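PDB 2OKX: rhamnosidase B from Bacillus sp., which hydrolyses terminal alpha-L-rhamnose residues from rhamnosides as a glycoside hydrolase of family 78. Local coordinates for residues A[671-682]-A[691-702]. Numbering follows the deposited sequence.
Sequences SGLLNMAGWNLL and NEGIVTHQNLFL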
loop_
_atom_site.group_PDB
_atom_site.type_symbol
_atom_site.label_atom_id
_atom_site.label_comp_id
_atom_site.label_asym_id
_atom_site.label_seq_id
_atom_site.Cartn_x
_atom_site.Cartn_y
_atom_site.Cartn_z
ATOM N N SER A 671 -23.026 29.905 8.406
ATOM C CA SER A 671 -24.109 28.998 8.048
ATOM C C SER A 671 -24.325 27.953 9.139
ATOM O O SER A 671 -25.386 27.338 9.217
ATOM C CB SER A 671 -23.787 28.291 6.732
ATOM O OG SER A 671 -22.647 27.461 6.880
ATOM N N GLY A 672 -23.311 27.760 9.978
ATOM C CA GLY A 672 -23.403 26.775 11.040
ATOM C C GLY A 672 -23.092 25.388 10.505
ATOM O O GLY A 672 -23.442 24.379 11.116
ATOM N N LEU A 673 -22.432 25.347 9.350
ATOM C CA LEU A 673 -22.065 24.090 8.706
ATOM C C LEU A 673 -20.562 24.017 8.478
ATOM O O LEU A 673 -19.880 25.043 8.395
ATOM C CB LEU A 673 -22.786 23.954 7.360
ATOM C CG LEU A 673 -24.317 23.922 7.392
ATOM C CD1 LEU A 673 -24.866 24.030 5.979
ATOM C CD2 LEU A 673 -24.791 22.636 8.060
ATOM N N LEU A 674 -20.045 22.796 8.375
ATOM C CA LEU A 674 -18.622 22.595 8.143
ATOM C C LEU A 674 -18.285 23.037 6.724
ATOM O O LEU A 674 -18.785 22.467 5.754
ATOM C CB LEU A 674 -18.255 21.118 8.327
ATOM C CG LEU A 674 -16.777 20.768 8.144
ATOM C CD1 LEU A 674 -15.950 21.487 9.195
ATOM C CD2 LEU A 674 -16.585 19.256 8.249
ATOM N N ASN A 675 -17.444 24.060 6.605
ATOM C CA ASN A 675 -17.046 24.568 5.298
ATOM C C ASN A 675 -15.530 24.474 5.203
ATOM O O ASN A 675 -14.817 25.104 5.983
ATOM C CB ASN A 675 -17.480 26.027 5.138
ATOM C CG ASN A 675 -17.451 26.485 3.693
ATOM O OD1 ASN A 675 -16.568 26.099 2.928
ATOM N ND2 ASN A 675 -18.415 27.321 3.315
ATOM N N MET A 676 -15.032 23.697 4.245
ATOM C CA MET A 676 -13.589 23.535 4.113
ATOM C C MET A 676 -13.057 23.489 2.692
ATOM O O MET A 676 -13.731 23.037 1.770
ATOM C CB MET A 676 -13.141 22.262 4.832
ATOM C CG MET A 676 -13.396 22.255 6.318
ATOM S SD MET A 676 -12.897 20.692 7.028
ATOM C CE MET A 676 -11.176 21.007 7.359
ATOM N N ALA A 677 -11.825 23.960 2.536
ATOM C CA ALA A 677 -11.149 23.947 1.248
ATOM C C ALA A 677 -10.136 22.816 1.352
ATOM O O ALA A 677 -9.048 23.002 1.890
ATOM C CB ALA A 677 -10.436 25.274 1.006
ATOM N N GLY A 678 -10.508 21.639 0.857
ATOM C CA GLY A 678 -9.610 20.501 0.927
ATOM C C GLY A 678 -10.167 19.263 0.257
ATOM O O GLY A 678 -11.139 19.338 -0.490
ATOM N N TRP A 679 -9.551 18.117 0.525
ATOM C CA TRP A 679 -9.982 16.855 -0.066
ATOM C C TRP A 679 -11.157 16.327 0.756
ATOM O O TRP A 679 -10.969 15.627 1.747
ATOM C CB TRP A 679 -8.812 15.868 -0.050
ATOM C CG TRP A 679 -8.959 14.687 -0.961
ATOM C CD1 TRP A 679 -9.935 14.478 -1.896
ATOM C CD2 TRP A 679 -8.084 13.555 -1.033
ATOM N NE1 TRP A 679 -9.721 13.285 -2.544
ATOM C CE2 TRP A 679 -8.591 12.698 -2.033
ATOM C CE3 TRP A 679 -6.919 13.183 -0.348
ATOM C CZ2 TRP A 679 -7.973 11.486 -2.365
ATOM C CZ3 TRP A 679 -6.304 11.975 -0.679
ATOM C CH2 TRP A 679 -6.834 11.145 -1.678
ATOM N N ASN A 680 -12.369 16.677 0.331
ATOM C CA ASN A 680 -13.600 16.282 1.022
ATOM C C ASN A 680 -14.149 14.984 0.445
ATOM O O ASN A 680 -15.270 14.941 -0.063
ATOM C CB ASN A 680 -14.636 17.398 0.870
ATOM C CG ASN A 680 -14.085 18.755 1.261
ATOM O OD1 ASN A 680 -14.374 19.768 0.617
ATOM N ND2 ASN A 680 -13.289 18.786 2.323
ATOM N N LEU A 681 -13.355 13.926 0.554
ATOM C CA LEU A 681 -13.706 12.624 0.006
ATOM C C LEU A 681 -14.474 11.668 0.908
ATOM O O LEU A 681 -14.425 11.759 2.134
ATOM C CB LEU A 681 -12.427 11.914 -0.453
ATOM C CG LEU A 681 -12.575 10.499 -1.022
ATOM C CD1 LEU A 681 -13.157 10.592 -2.422
ATOM C CD2 LEU A 681 -11.223 9.793 -1.049
ATOM N N LEU A 682 -15.176 10.742 0.263
ATOM C CA LEU A 682 -15.910 9.687 0.942
ATOM C C LEU A 682 -15.840 8.410 0.103
ATOM O O LEU A 682 -15.303 7.405 0.554
ATOM C CB LEU A 682 -17.380 10.053 1.172
ATOM C CG LEU A 682 -18.173 8.879 1.777
ATOM C CD1 LEU A 682 -17.503 8.418 3.070
ATOM C CD2 LEU A 682 -19.614 9.284 2.039
ATOM N N ASN A 691 -13.814 20.036 -3.598
ATOM C CA ASN A 691 -12.840 20.439 -2.592
ATOM C C ASN A 691 -13.259 21.833 -2.141
ATOM O O ASN A 691 -12.583 22.472 -1.335
ATOM C CB ASN A 691 -11.440 20.500 -3.202
ATOM C CG ASN A 691 -11.014 19.185 -3.818
ATOM O OD1 ASN A 691 -10.869 18.179 -3.126
ATOM N ND2 ASN A 691 -10.812 19.186 -5.131
ATOM N N GLU A 692 -14.394 22.278 -2.673
ATOM C CA GLU A 692 -14.956 23.596 -2.404
ATOM C C GLU A 692 -15.419 23.909 -0.989
ATOM O O GLU A 692 -14.605 24.161 -0.105
ATOM C CB GLU A 692 -16.116 23.866 -3.366
ATOM C CG GLU A 692 -15.703 23.967 -4.824
ATOM C CD GLU A 692 -16.879 24.252 -5.736
ATOM O OE1 GLU A 692 -16.676 24.352 -6.965
ATOM O OE2 GLU A 692 -18.007 24.372 -5.218
ATOM N N GLY A 693 -16.732 23.898 -0.777
ATOM C CA GLY A 693 -17.252 24.253 0.530
ATOM C C GLY A 693 -17.918 23.238 1.434
ATOM O O GLY A 693 -17.248 22.443 2.088
ATOM N N ILE A 694 -19.246 23.283 1.478
ATOM C CA ILE A 694 -20.038 22.413 2.342
ATOM C C ILE A 694 -20.431 21.067 1.741
ATOM O O ILE A 694 -21.384 20.974 0.967
ATOM C CB ILE A 694 -21.330 23.134 2.794
ATOM C CG1 ILE A 694 -20.984 24.511 3.361
ATOM C CG2 ILE A 694 -22.047 22.313 3.853
ATOM C CD1 ILE A 694 -22.197 25.342 3.731
ATOM N N VAL A 695 -19.695 20.023 2.111
ATOM C CA VAL A 695 -19.987 18.680 1.625
ATOM C C VAL A 695 -20.801 17.976 2.711
ATOM O O VAL A 695 -20.345 17.818 3.844
ATOM C CB VAL A 695 -18.689 17.899 1.336
ATOM C CG1 VAL A 695 -19.021 16.520 0.786
ATOM C CG2 VAL A 695 -17.835 18.679 0.339
ATOM N N THR A 696 -22.008 17.556 2.355
ATOM C CA THR A 696 -22.913 16.925 3.306
ATOM C C THR A 696 -22.390 15.708 4.066
ATOM O O THR A 696 -22.444 15.685 5.294
ATOM C CB THR A 696 -24.249 16.552 2.625
ATOM O OG1 THR A 696 -24.789 17.709 1.969
ATOM C CG2 THR A 696 -25.263 16.068 3.660
ATOM N N HIS A 697 -21.868 14.705 3.361
ATOM C CA HIS A 697 -21.399 13.513 4.066
ATOM C C HIS A 697 -20.426 13.766 5.222
ATOM O O HIS A 697 -20.587 13.174 6.289
ATOM C CB HIS A 697 -20.832 12.466 3.086
ATOM C CG HIS A 697 -19.646 12.922 2.294
ATOM N ND1 HIS A 697 -18.477 13.359 2.879
ATOM C CD2 HIS A 697 -19.429 12.950 0.958
ATOM C CE1 HIS A 697 -17.592 13.634 1.938
ATOM N NE2 HIS A 697 -18.144 13.394 0.764
ATOM N N GLN A 698 -19.438 14.640 5.048
ATOM C CA GLN A 698 -18.512 14.890 6.153
ATOM C C GLN A 698 -19.135 15.748 7.252
ATOM O O GLN A 698 -18.676 15.743 8.392
ATOM C CB GLN A 698 -17.197 15.511 5.661
ATOM C CG GLN A 698 -17.318 16.683 4.701
ATOM C CD GLN A 698 -15.951 17.159 4.228
ATOM O OE1 GLN A 698 -15.096 16.350 3.869
ATOM N NE2 GLN A 698 -15.743 18.471 4.221
ATOM N N ASN A 699 -20.185 16.484 6.912
ATOM C CA ASN A 699 -20.870 17.293 7.912
ATOM C C ASN A 699 -21.597 16.317 8.836
ATOM O O ASN A 699 -21.598 16.474 10.056
ATOM C CB ASN A 699 -21.867 18.237 7.238
ATOM C CG ASN A 699 -21.292 19.622 7.014
ATOM O OD1 ASN A 699 -21.319 20.469 7.910
ATOM N ND2 ASN A 699 -20.752 19.855 5.821
ATOM N N LEU A 700 -22.195 15.295 8.231
ATOM C CA LEU A 700 -22.922 14.270 8.971
ATOM C C LEU A 700 -21.986 13.458 9.866
ATOM O O LEU A 700 -22.304 13.186 11.023
ATOM C CB LEU A 700 -23.644 13.343 7.993
ATOM C CG LEU A 700 -24.755 13.977 7.147
ATOM C CD1 LEU A 700 -25.146 13.038 6.021
ATOM C CD2 LEU A 700 -25.960 14.299 8.033
ATOM N N PHE A 701 -20.828 13.070 9.334
ATOM C CA PHE A 701 -19.877 12.294 10.116
ATOM C C PHE A 701 -19.267 13.111 11.253
ATOM O O PHE A 701 -18.851 12.554 12.267
ATOM C CB PHE A 701 -18.777 11.722 9.211
ATOM C CG PHE A 701 -19.132 10.395 8.589
ATOM C CD1 PHE A 701 -18.942 10.170 7.228
ATOM C CD2 PHE A 701 -19.646 9.361 9.370
ATOM C CE1 PHE A 701 -19.256 8.941 6.651
ATOM C CE2 PHE A 701 -19.964 8.125 8.803
ATOM C CZ PHE A 701 -19.768 7.915 7.439
ATOM N N LEU A 702 -19.214 14.429 11.097
ATOM C CA LEU A 702 -18.668 15.266 12.162
ATOM C C LEU A 702 -19.615 15.197 13.359
ATOM O O LEU A 702 -19.180 15.152 14.510
ATOM C CB LEU A 702 -18.521 16.717 11.696
ATOM C CG LEU A 702 -18.031 17.719 12.753
ATOM C CD1 LEU A 702 -16.788 17.194 13.457
ATOM C CD2 LEU A 702 -17.735 19.052 12.081
HETATM O O HOH W 1 -17.380 20.625 3.981
HETATM O O HOH W 2 -13.978 13.752 4.184
#
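Asn699 on helix 696-715 grips the backbone of Leu674 with both ends of its amide. The contact lies in the (alpha/alpha)6-barrel domain of the six-hairpin glycosidase family, where the loop after helix 647-665 folds back on the start of helix 696-715. Leu674 N donates to Asn699 OD1 at 2.7 Å, on a lone pair in the carbonyl plane. Asn699 ND2 returns a bond to Leu674 O at 3.3 Å and gives another to the carbonyl O of Val695, the N-cap residue, from above the carbonyl plane. With an alanine here, Leu674 N would probably lose its acceptor, and Leu674 O and Val695 O their amide donor, leaving Leu674 held less firmly to the helix. Gly678 N to Asn691 O adds a backbone bond of 3.1 Å. His697 NE2 is hydrogen-bonded to Gln689 OE1.

Water extends the polar net. One molecule donates to Leu674 O and Gly693 O and accepts from Val695 N and Gln698 NE2. A second links Gln698 OE1 to Leu681 O.

Apolar groups fill in beside these bonds. Leu673 CD1 meets Ile694 CD1 at 3.7 Å. Leu682 CG lies anti to the backbone N (chi1 175°), which lays CD2 along His697 CB and CG. Leu682 CD1 reaches the Phe701 ring edge. Val695 CG1 lies against one His697 face; over the opposite face Leu682 CB makes a CH-pi contact, 3.5 Å from the centroid.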